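Succinyl-CoA ligase (ADP-forming) subunit alpha (Methanosaeta concilii, PDB 6HXI) binds coenzyme A and joins a succinyl-CoA ligase-type part to a citrate synthase-type region in one chain. Local coordinates at residues A201-G209 against H275-E285; E220-L231 against K250-T260. All blocks are in the same frame, centred on the assembly; numbering follows the deposited sequence.

How the contacts relate
Both contacts belong to the CoA-ligase part of the chain. Contact 2 joins strands 227-233 and 255-260 at one border of a mixed sheet; contact 1 joins two loops, A201-G209 after strand 196-201 and H275-E285 beyond strand 255-260. In sequence, contact 2 is nested inside the long loop that contact 1 closes. Their centres lie 20 Å apart and their nearest atoms about 6 Å. Strand 227-233 links them, since it ends at E233, a weak hydrogen-bond partner of H275. Contact 1 lies nearer the ligand: the H275 side chain is about 6 Å from coenzyme A, that of L231 about 12 Å.

Contact 1: residues A201-G209 against H275-E285; sequences AIGGDRYPG and HAGAKANTEKE
R206 reaches from A201-G209 to H275-E285 and makes a salt bridge with E285, NH2 to OE2 at 3.2 Å. The two segments are loops of the CoA-ligase alpha/beta domain, and H275-A278 form a type I beta turn; the HAGA sequence resembles the segment around the active-site histidine of succinyl-CoA synthetases, so H275 is probably its counterpart. A second guanidinium nitrogen, R206 NH1, donates to K279 O at 2.9 Å, along a lone pair of that carbonyl. Both acceptors lie in the guanidinium plane and so fix its rotation, while the buried R206 NE has no partner in the model. With CG anti to the backbone N (chi1 -160°) and a bend at chi3, the arginine reaches along the second loop. G277 O lies above one guanidinium face, toward its rim; N281 ND2 lies over the opposite face, 3.5 Å from R206 NH2, its amide plane 8° from that of the guanidinium. E285 OE2 also accepts from N281 N, which approaches from the opposite face of the carboxylate, and from G236 N, so this one oxygen gathers three donors.

At the turn, G277 N donates to G204 O at 2.8 Å. Lacking a side chain, G277 lets its CA come within 4.0 Å of R206 CA. Nearby, a water donates to D205 OD1 and accepts from A276 N. Outside the segments, H275 ND1 has a weak hydrogen bond to E233. G204, also without a side chain, leaves room for the H275 imidazole: its CA packs over the ring face in a CH-pi contact, 4.0 Å from the centroid.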
loop_
_atom_site.group_PDB
_atom_site.type_symbol
_atom_site.label_atom_id
_atom_site.label_comp_id
_atom_site.label_asym_id
_atom_site.label_seq_id
_atom_site.Cartn_x
_atom_site.Cartn_y
_atom_site.Cartn_z
ATOM N N ALA B 201 -15.049 -29.998 -47.011
ATOM C CA ALA B 201 -16.298 -29.302 -47.251
ATOM C C ALA B 201 -15.889 -27.988 -47.971
ATOM O O ALA B 201 -15.070 -27.227 -47.441
ATOM C CB ALA B 201 -17.023 -29.017 -45.951
ATOM N N ILE B 202 -16.386 -27.760 -49.190
ATOM C CA ILE B 202 -15.996 -26.553 -49.942
ATOM C C ILE B 202 -16.782 -25.284 -49.513
ATOM O O ILE B 202 -16.456 -24.182 -49.969
ATOM C CB ILE B 202 -16.041 -26.770 -51.481
ATOM C CG1 ILE B 202 -17.467 -27.116 -51.980
ATOM C CG2 ILE B 202 -15.015 -27.811 -51.918
ATOM C CD1 ILE B 202 -17.801 -26.568 -53.399
ATOM N N GLY B 203 -17.780 -25.456 -48.635
ATOM C CA GLY B 203 -18.654 -24.384 -48.170
ATOM C C GLY B 203 -19.894 -24.326 -49.038
ATOM O O GLY B 203 -19.940 -24.961 -50.096
ATOM N N GLY B 204 -20.890 -23.569 -48.606
ATOM C CA GLY B 204 -22.145 -23.440 -49.339
ATOM C C GLY B 204 -22.328 -22.167 -50.140
ATOM O O GLY B 204 -23.440 -21.853 -50.572
ATOM N N ASP B 205 -21.249 -21.432 -50.363
ATOM C CA ASP B 205 -21.316 -20.198 -51.114
ATOM C C ASP B 205 -21.391 -20.469 -52.626
ATOM O O ASP B 205 -20.854 -21.478 -53.101
ATOM C CB ASP B 205 -20.134 -19.276 -50.747
ATOM C CG ASP B 205 -20.206 -18.608 -49.363
ATOM O OD1 ASP B 205 -21.297 -18.596 -48.754
ATOM O OD2 ASP B 205 -19.186 -18.071 -48.913
ATOM N N ARG B 206 -22.066 -19.572 -53.377
ATOM C CA ARG B 206 -22.209 -19.689 -54.835
ATOM C C ARG B 206 -20.847 -19.725 -55.579
ATOM O O ARG B 206 -20.733 -20.406 -56.600
ATOM C CB ARG B 206 -23.108 -18.564 -55.397
ATOM C CG ARG B 206 -23.670 -18.911 -56.774
ATOM C CD ARG B 206 -24.807 -18.013 -57.244
ATOM N NE ARG B 206 -26.070 -18.284 -56.557
ATOM C CZ ARG B 206 -27.008 -19.096 -57.020
ATOM N NH1 ARG B 206 -28.128 -19.278 -56.339
ATOM N NH2 ARG B 206 -26.834 -19.732 -58.171
ATOM N N TYR B 207 -19.836 -18.999 -55.064
ATOM C CA TYR B 207 -18.511 -18.899 -55.675
ATOM C C TYR B 207 -17.471 -19.351 -54.672
ATOM O O TYR B 207 -17.000 -18.536 -53.881
ATOM C CB TYR B 207 -18.258 -17.465 -56.189
ATOM C CG TYR B 207 -19.289 -17.039 -57.209
ATOM C CD1 TYR B 207 -19.137 -17.356 -58.560
ATOM C CD2 TYR B 207 -20.456 -16.383 -56.820
ATOM C CE1 TYR B 207 -20.113 -17.013 -59.500
ATOM C CE2 TYR B 207 -21.438 -16.036 -57.751
ATOM C CZ TYR B 207 -21.259 -16.352 -59.089
ATOM O OH TYR B 207 -22.230 -16.026 -59.995
ATOM N N PRO B 208 -17.149 -20.661 -54.593
ATOM C CA PRO B 208 -16.190 -21.089 -53.556
ATOM C C PRO B 208 -14.738 -20.813 -53.950
ATOM O O PRO B 208 -14.468 -20.499 -55.104
ATOM C CB PRO B 208 -16.480 -22.582 -53.418
ATOM C CG PRO B 208 -16.950 -22.996 -54.833
ATOM C CD PRO B 208 -17.613 -21.801 -55.428
ATOM N N GLY B 209 -13.820 -20.932 -52.986
ATOM C CA GLY B 209 -12.389 -20.753 -53.209
ATOM C C GLY B 209 -11.846 -21.873 -54.069
ATOM O O GLY B 209 -10.950 -21.659 -54.894
ATOM N N HIS B 275 -27.605 -22.229 -47.074
ATOM C CA HIS B 275 -26.354 -21.798 -47.714
ATOM C C HIS B 275 -26.621 -20.703 -48.731
ATOM O O HIS B 275 -27.635 -20.760 -49.434
ATOM C CB HIS B 275 -25.666 -22.982 -48.406
ATOM C CG HIS B 275 -25.201 -24.066 -47.479
ATOM N ND1 HIS B 275 -25.089 -25.370 -47.905
ATOM C CD2 HIS B 275 -24.812 -23.996 -46.185
ATOM C CE1 HIS B 275 -24.644 -26.052 -46.870
ATOM N NE2 HIS B 275 -24.464 -25.268 -45.811
ATOM N N ALA B 276 -25.715 -19.707 -48.818
ATOM C CA ALA B 276 -25.855 -18.596 -49.782
ATOM C C ALA B 276 -26.089 -19.073 -51.235
ATOM O O ALA B 276 -26.924 -18.499 -51.932
ATOM C CB ALA B 276 -24.647 -17.667 -49.709
ATOM N N GLY B 277 -25.422 -20.157 -51.637
ATOM C CA GLY B 277 -25.558 -20.695 -52.985
ATOM C C GLY B 277 -26.688 -21.679 -53.217
ATOM O O GLY B 277 -26.873 -22.123 -54.352
ATOM N N ALA B 278 -27.433 -22.062 -52.154
ATOM C CA ALA B 278 -28.522 -23.049 -52.261
ATOM C C ALA B 278 -29.856 -22.451 -52.726
ATOM O O ALA B 278 -30.803 -22.344 -51.942
ATOM C CB ALA B 278 -28.687 -23.828 -50.954
ATOM N N LYS B 279 -29.904 -22.040 -54.017
ATOM C CA LYS B 279 -31.089 -21.528 -54.714
ATOM C C LYS B 279 -31.017 -21.841 -56.225
ATOM O O LYS B 279 -30.240 -21.202 -56.945
ATOM C CB LYS B 279 -31.339 -20.024 -54.466
ATOM C CG LYS B 279 -32.749 -19.613 -54.895
ATOM C CD LYS B 279 -33.005 -18.119 -54.836
ATOM C CE LYS B 279 -34.491 -17.842 -54.929
ATOM N NZ LYS B 279 -34.792 -16.559 -55.617
ATOM N N ALA B 280 -31.839 -22.796 -56.704
ATOM C CA ALA B 280 -31.868 -23.186 -58.118
ATOM C C ALA B 280 -32.526 -22.101 -58.985
ATOM O O ALA B 280 -33.751 -21.937 -58.970
ATOM C CB ALA B 280 -32.580 -24.523 -58.292
ATOM N N ASN B 281 -31.693 -21.322 -59.700
ATOM C CA ASN B 281 -32.159 -20.235 -60.578
ATOM C C ASN B 281 -32.781 -20.802 -61.842
ATOM O O ASN B 281 -33.804 -20.300 -62.300
ATOM C CB ASN B 281 -31.012 -19.275 -60.935
ATOM C CG ASN B 281 -30.441 -18.484 -59.779
ATOM O OD1 ASN B 281 -31.058 -18.324 -58.716
ATOM N ND2 ASN B 281 -29.253 -17.927 -59.989
ATOM N N THR B 282 -32.177 -21.860 -62.394
ATOM C CA THR B 282 -32.645 -22.530 -63.609
ATOM C C THR B 282 -33.034 -23.972 -63.273
ATOM O O THR B 282 -32.815 -24.415 -62.142
ATOM C CB THR B 282 -31.553 -22.461 -64.695
ATOM O OG1 THR B 282 -30.332 -23.002 -64.182
ATOM C CG2 THR B 282 -31.310 -21.036 -65.202
ATOM N N GLU B 283 -33.623 -24.700 -64.243
ATOM C CA GLU B 283 -33.988 -26.107 -64.068
ATOM C C GLU B 283 -32.729 -26.958 -63.916
ATOM O O GLU B 283 -32.709 -27.868 -63.093
ATOM C CB GLU B 283 -34.856 -26.622 -65.233
ATOM C CG GLU B 283 -36.342 -26.330 -65.076
ATOM C CD GLU B 283 -37.014 -26.814 -63.800
ATOM O OE1 GLU B 283 -36.677 -27.920 -63.313
ATOM O OE2 GLU B 283 -37.895 -26.081 -63.291
ATOM N N LYS B 284 -31.658 -26.616 -64.671
ATOM C CA LYS B 284 -30.358 -27.286 -64.638
ATOM C C LYS B 284 -29.767 -27.229 -63.217
ATOM O O LYS B 284 -29.142 -28.184 -62.776
ATOM C CB LYS B 284 -29.402 -26.636 -65.646
ATOM C CG LYS B 284 -28.268 -27.548 -66.077
ATOM C CD LYS B 284 -27.104 -26.763 -66.680
ATOM C CE LYS B 284 -25.968 -27.689 -67.033
ATOM N NZ LYS B 284 -24.926 -27.013 -67.843
ATOM N N GLU B 285 -30.014 -26.131 -62.489
ATOM C CA GLU B 285 -29.523 -25.931 -61.129
ATOM C C GLU B 285 -30.236 -26.779 -60.059
ATOM O O GLU B 285 -29.719 -26.887 -58.951
ATOM C CB GLU B 285 -29.568 -24.442 -60.761
ATOM C CG GLU B 285 -28.487 -23.606 -61.419
ATOM C CD GLU B 285 -28.462 -22.149 -60.991
ATOM O OE1 GLU B 285 -28.321 -21.276 -61.878
ATOM O OE2 GLU B 285 -28.572 -21.877 -59.772
HETATM O O HOH W 1 -23.231 -20.108 -47.207
#

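Contact 2: residues E220-L231 against K250-T260; sequences ERNPAIKMIACL and KITKPLVAWVT
Strands 227-231 and 255-260 run parallel, 7° apart with axes 4.5 Å from each other, joined by I228 N to P254 O, V256 N to I228 O, C230 N to V256 O and W258 N to C230 O. Before the strands, E220 and K253 exchange bonds between side chain and backbone. E220 OE2 accepts from K253 N at 2.8 Å, nearly along the C-O bond, and on its syn lone pair from T252 OG1 at 3.1 Å; T252 N adds a weak bond. In return, the extended K253 chain (CG anti to its carbonyl carbon, chi1 -80°) carries NZ into a ring of backbone carbonyls: Y219 O and, weakly, E220 O on helix 212-221, then N222 O at 2.8 Å, met from above the carbonyl plane, and I225 O at 3.0 Å in the loop that follows. NZ thus ties loop 222-225 to the segment before strand 255-260.

On one sheet face I228 CG2 meets L255 CD1 at 3.7 Å, I228 CD1 touches I251 CG2, and C230 SG packs on A257 CB; L255 and A257 also face F294 of helix 287-297. On the other, L231 CD1 comes to the edge of the W258 indole, 3.7 Å from W258 CD1, and A229 lies beside V256. Helix 239-247 connects the two strands in sequence, which makes this a beta-alpha-beta unit at the border of the CoA-ligase domain's sheet.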
loop_
_atom_site.group_PDB
_atom_site.type_symbol
_atom_site.label_atom_id
_atom_site.label_comp_id
_atom_site.label_asym_id
_atom_site.label_seq_id
_atom_site.Cartn_x
_atom_site.Cartn_y
_atom_site.Cartn_z
ATOM N N GLU B 220 -8.318 -38.719 -57.265
ATOM C CA GLU B 220 -8.109 -39.553 -58.456
ATOM C C GLU B 220 -6.632 -39.870 -58.694
ATOM O O GLU B 220 -6.312 -40.926 -59.263
ATOM C CB GLU B 220 -8.686 -38.871 -59.697
ATOM C CG GLU B 220 -9.819 -39.649 -60.348
ATOM C CD GLU B 220 -9.452 -40.911 -61.113
ATOM O OE1 GLU B 220 -8.717 -40.819 -62.123
ATOM O OE2 GLU B 220 -9.974 -41.988 -60.747
ATOM N N ARG B 221 -5.739 -38.943 -58.281
ATOM C CA ARG B 221 -4.291 -39.072 -58.408
ATOM C C ARG B 221 -3.683 -39.815 -57.212
ATOM O O ARG B 221 -2.671 -40.504 -57.386
ATOM C CB ARG B 221 -3.629 -37.697 -58.560
ATOM C CG ARG B 221 -3.867 -37.013 -59.916
ATOM C CD ARG B 221 -3.046 -35.731 -60.052
ATOM N NE ARG B 221 -3.429 -34.704 -59.068
ATOM C CZ ARG B 221 -2.719 -33.612 -58.799
ATOM N NH1 ARG B 221 -1.574 -33.382 -59.430
ATOM N NH2 ARG B 221 -3.147 -32.742 -57.893
ATOM N N ASN B 222 -4.296 -39.685 -56.010
ATOM C CA ASN B 222 -3.824 -40.330 -54.783
ATOM C C ASN B 222 -3.974 -41.857 -54.815
ATOM O O ASN B 222 -5.097 -42.353 -54.881
ATOM C CB ASN B 222 -4.503 -39.727 -53.534
ATOM C CG ASN B 222 -3.780 -39.980 -52.219
ATOM O OD1 ASN B 222 -2.975 -40.914 -52.059
ATOM N ND2 ASN B 222 -4.084 -39.162 -51.221
ATOM N N PRO B 223 -2.852 -42.616 -54.738
ATOM C CA PRO B 223 -2.951 -44.096 -54.753
ATOM C C PRO B 223 -3.647 -44.708 -53.535
ATOM O O PRO B 223 -4.258 -45.764 -53.661
ATOM C CB PRO B 223 -1.490 -44.565 -54.837
ATOM C CG PRO B 223 -0.687 -43.350 -55.172
ATOM C CD PRO B 223 -1.446 -42.173 -54.659
ATOM N N ALA B 224 -3.564 -44.050 -52.376
ATOM C CA ALA B 224 -4.171 -44.489 -51.112
ATOM C C ALA B 224 -5.712 -44.569 -51.151
ATOM O O ALA B 224 -6.302 -45.419 -50.470
ATOM C CB ALA B 224 -3.728 -43.569 -49.998
ATOM N N ILE B 225 -6.343 -43.678 -51.962
ATOM C CA ILE B 225 -7.785 -43.557 -52.193
ATOM C C ILE B 225 -8.205 -44.484 -53.350
ATOM O O ILE B 225 -7.658 -44.387 -54.455
ATOM C CB ILE B 225 -8.182 -42.068 -52.443
ATOM C CG1 ILE B 225 -8.039 -41.239 -51.144
ATOM C CG2 ILE B 225 -9.608 -41.933 -53.047
ATOM C CD1 ILE B 225 -7.861 -39.727 -51.310
ATOM N N LYS B 226 -9.190 -45.366 -53.084
ATOM C CA LYS B 226 -9.750 -46.317 -54.056
ATOM C C LYS B 226 -11.240 -45.997 -54.323
ATOM O O LYS B 226 -11.844 -46.549 -55.237
ATOM C CB LYS B 226 -9.625 -47.764 -53.521
ATOM C CG LYS B 226 -8.333 -48.090 -52.770
ATOM C CD LYS B 226 -7.119 -48.227 -53.675
ATOM C CE LYS B 226 -5.893 -48.626 -52.902
ATOM N NZ LYS B 226 -4.684 -48.549 -53.751
ATOM N N MET B 227 -11.825 -45.101 -53.521
ATOM C CA MET B 227 -13.244 -44.777 -53.587
ATOM C C MET B 227 -13.477 -43.276 -53.421
ATOM O O MET B 227 -12.877 -42.664 -52.529
ATOM C CB MET B 227 -13.893 -45.515 -52.416
ATOM C CG MET B 227 -15.239 -46.038 -52.680
ATOM S SD MET B 227 -15.788 -46.833 -51.158
ATOM C CE MET B 227 -17.365 -46.131 -51.034
ATOM N N ILE B 228 -14.357 -42.677 -54.256
ATOM C CA ILE B 228 -14.703 -41.247 -54.139
ATOM C C ILE B 228 -16.193 -41.104 -53.767
ATOM O O ILE B 228 -17.027 -41.862 -54.241
ATOM C CB ILE B 228 -14.274 -40.361 -55.352
ATOM C CG1 ILE B 228 -12.819 -40.684 -55.818
ATOM C CG2 ILE B 228 -14.424 -38.855 -55.020
ATOM C CD1 ILE B 228 -12.407 -40.146 -57.211
ATOM N N ALA B 229 -16.508 -40.202 -52.846
ATOM C CA ALA B 229 -17.887 -39.980 -52.414
ATOM C C ALA B 229 -18.145 -38.490 -52.335
ATOM O O ALA B 229 -17.314 -37.765 -51.794
ATOM C CB ALA B 229 -18.119 -40.625 -51.055
ATOM N N CYS B 230 -19.269 -38.012 -52.890
ATOM C CA CYS B 230 -19.568 -36.589 -52.748
ATOM C C CYS B 230 -21.033 -36.302 -52.495
ATOM O O CYS B 230 -21.904 -37.094 -52.820
ATOM C CB CYS B 230 -19.016 -35.751 -53.893
ATOM S SG CYS B 230 -19.850 -35.998 -55.457
ATOM N N LEU B 231 -21.276 -35.183 -51.839
ATOM C CA LEU B 231 -22.601 -34.722 -51.469
ATOM C C LEU B 231 -22.721 -33.256 -51.871
ATOM O O LEU B 231 -22.056 -32.409 -51.294
ATOM C CB LEU B 231 -22.784 -34.900 -49.951
ATOM C CG LEU B 231 -24.173 -34.685 -49.362
ATOM C CD1 LEU B 231 -25.142 -35.767 -49.808
ATOM C CD2 LEU B 231 -24.100 -34.619 -47.823
ATOM N N LYS B 250 -12.012 -38.722 -66.847
ATOM C CA LYS B 250 -11.013 -38.076 -65.988
ATOM C C LYS B 250 -11.089 -38.622 -64.552
ATOM O O LYS B 250 -10.148 -38.439 -63.779
ATOM C CB LYS B 250 -11.170 -36.544 -66.008
ATOM C CG LYS B 250 -10.785 -35.900 -67.335
ATOM C CD LYS B 250 -11.019 -34.392 -67.318
ATOM C CE LYS B 250 -10.658 -33.744 -68.627
ATOM N NZ LYS B 250 -9.204 -33.469 -68.704
ATOM N N ILE B 251 -12.220 -39.290 -64.209
ATOM C CA ILE B 251 -12.481 -39.935 -62.918
ATOM C C ILE B 251 -12.788 -41.408 -63.208
ATOM O O ILE B 251 -13.896 -41.739 -63.632
ATOM C CB ILE B 251 -13.620 -39.248 -62.100
ATOM C CG1 ILE B 251 -13.370 -37.741 -61.890
ATOM C CG2 ILE B 251 -13.882 -39.980 -60.756
ATOM C CD1 ILE B 251 -14.642 -36.941 -61.714
ATOM N N THR B 252 -11.789 -42.276 -62.996
ATOM C CA THR B 252 -11.882 -43.723 -63.235
ATOM C C THR B 252 -12.284 -44.507 -61.978
ATOM O O THR B 252 -12.862 -45.589 -62.100
ATOM C CB THR B 252 -10.592 -44.261 -63.868
ATOM O OG1 THR B 252 -9.516 -44.151 -62.934
ATOM C CG2 THR B 252 -10.240 -43.559 -65.180
ATOM N N LYS B 253 -11.968 -43.969 -60.780
ATOM C CA LYS B 253 -12.308 -44.574 -59.485
ATOM C C LYS B 253 -13.818 -44.517 -59.283
ATOM O O LYS B 253 -14.425 -43.554 -59.767
ATOM C CB LYS B 253 -11.598 -43.842 -58.340
ATOM C CG LYS B 253 -10.158 -44.272 -58.180
ATOM C CD LYS B 253 -9.356 -43.332 -57.299
ATOM C CE LYS B 253 -7.903 -43.504 -57.637
ATOM N NZ LYS B 253 -7.041 -42.621 -56.842
ATOM N N PRO B 254 -14.461 -45.516 -58.611
ATOM C CA PRO B 254 -15.925 -45.438 -58.434
ATOM C C PRO B 254 -16.325 -44.247 -57.560
ATOM O O PRO B 254 -15.716 -44.012 -56.520
ATOM C CB PRO B 254 -16.297 -46.804 -57.851
ATOM C CG PRO B 254 -15.057 -47.306 -57.228
ATOM C CD PRO B 254 -13.901 -46.732 -57.978
ATOM N N LEU B 255 -17.293 -43.447 -58.044
ATOM C CA LEU B 255 -17.788 -42.231 -57.404
ATOM C C LEU B 255 -19.247 -42.332 -56.937
ATOM O O LEU B 255 -20.143 -42.501 -57.767
ATOM C CB LEU B 255 -17.626 -41.035 -58.370
ATOM C CG LEU B 255 -17.912 -39.645 -57.774
ATOM C CD1 LEU B 255 -16.712 -38.757 -57.875
ATOM C CD2 LEU B 255 -19.110 -38.996 -58.439
ATOM N N VAL B 256 -19.484 -42.186 -55.616
ATOM C CA VAL B 256 -20.830 -42.162 -55.019
ATOM C C VAL B 256 -21.236 -40.696 -55.035
ATOM O O VAL B 256 -20.439 -39.840 -54.656
ATOM C CB VAL B 256 -20.898 -42.768 -53.588
ATOM C CG1 VAL B 256 -22.311 -42.686 -53.021
ATOM C CG2 VAL B 256 -20.402 -44.217 -53.570
ATOM N N ALA B 257 -22.444 -40.390 -55.506
ATOM C CA ALA B 257 -22.873 -38.996 -55.580
ATOM C C ALA B 257 -24.328 -38.770 -55.212
ATOM O O ALA B 257 -25.200 -39.515 -55.638
ATOM C CB ALA B 257 -22.606 -38.455 -56.971
ATOM N N TRP B 258 -24.588 -37.709 -54.435
ATOM C CA TRP B 258 -25.942 -37.302 -54.078
ATOM C C TRP B 258 -26.045 -35.787 -54.001
ATOM O O TRP B 258 -25.180 -35.142 -53.412
ATOM C CB TRP B 258 -26.474 -37.983 -52.802
ATOM C CG TRP B 258 -27.887 -37.566 -52.481
ATOM C CD1 TRP B 258 -28.287 -36.706 -51.497
ATOM C CD2 TRP B 258 -29.063 -37.877 -53.243
ATOM N NE1 TRP B 258 -29.644 -36.500 -51.569
ATOM C CE2 TRP B 258 -30.147 -37.205 -52.632
ATOM C CE3 TRP B 258 -29.310 -38.671 -54.374
ATOM C CZ2 TRP B 258 -31.459 -37.315 -53.108
ATOM C CZ3 TRP B 258 -30.606 -38.771 -54.852
ATOM C CH2 TRP B 258 -31.666 -38.108 -54.217
ATOM N N VAL B 259 -27.101 -35.227 -54.615
ATOM C CA VAL B 259 -27.373 -33.792 -54.625
ATOM C C VAL B 259 -28.666 -33.544 -53.823
ATOM O O VAL B 259 -29.727 -34.075 -54.158
ATOM C CB VAL B 259 -27.419 -33.199 -56.065
ATOM C CG1 VAL B 259 -27.719 -31.706 -56.031
ATOM C CG2 VAL B 259 -26.112 -33.463 -56.815
ATOM N N THR B 260 -28.550 -32.769 -52.737
ATOM C CA THR B 260 -29.671 -32.431 -51.845
ATOM C C THR B 260 -30.480 -31.242 -52.420
ATOM O O THR B 260 -29.957 -30.462 -53.218
ATOM C CB THR B 260 -29.144 -32.148 -50.429
ATOM O OG1 THR B 260 -28.449 -30.915 -50.458
ATOM C CG2 THR B 260 -28.202 -33.228 -49.924
#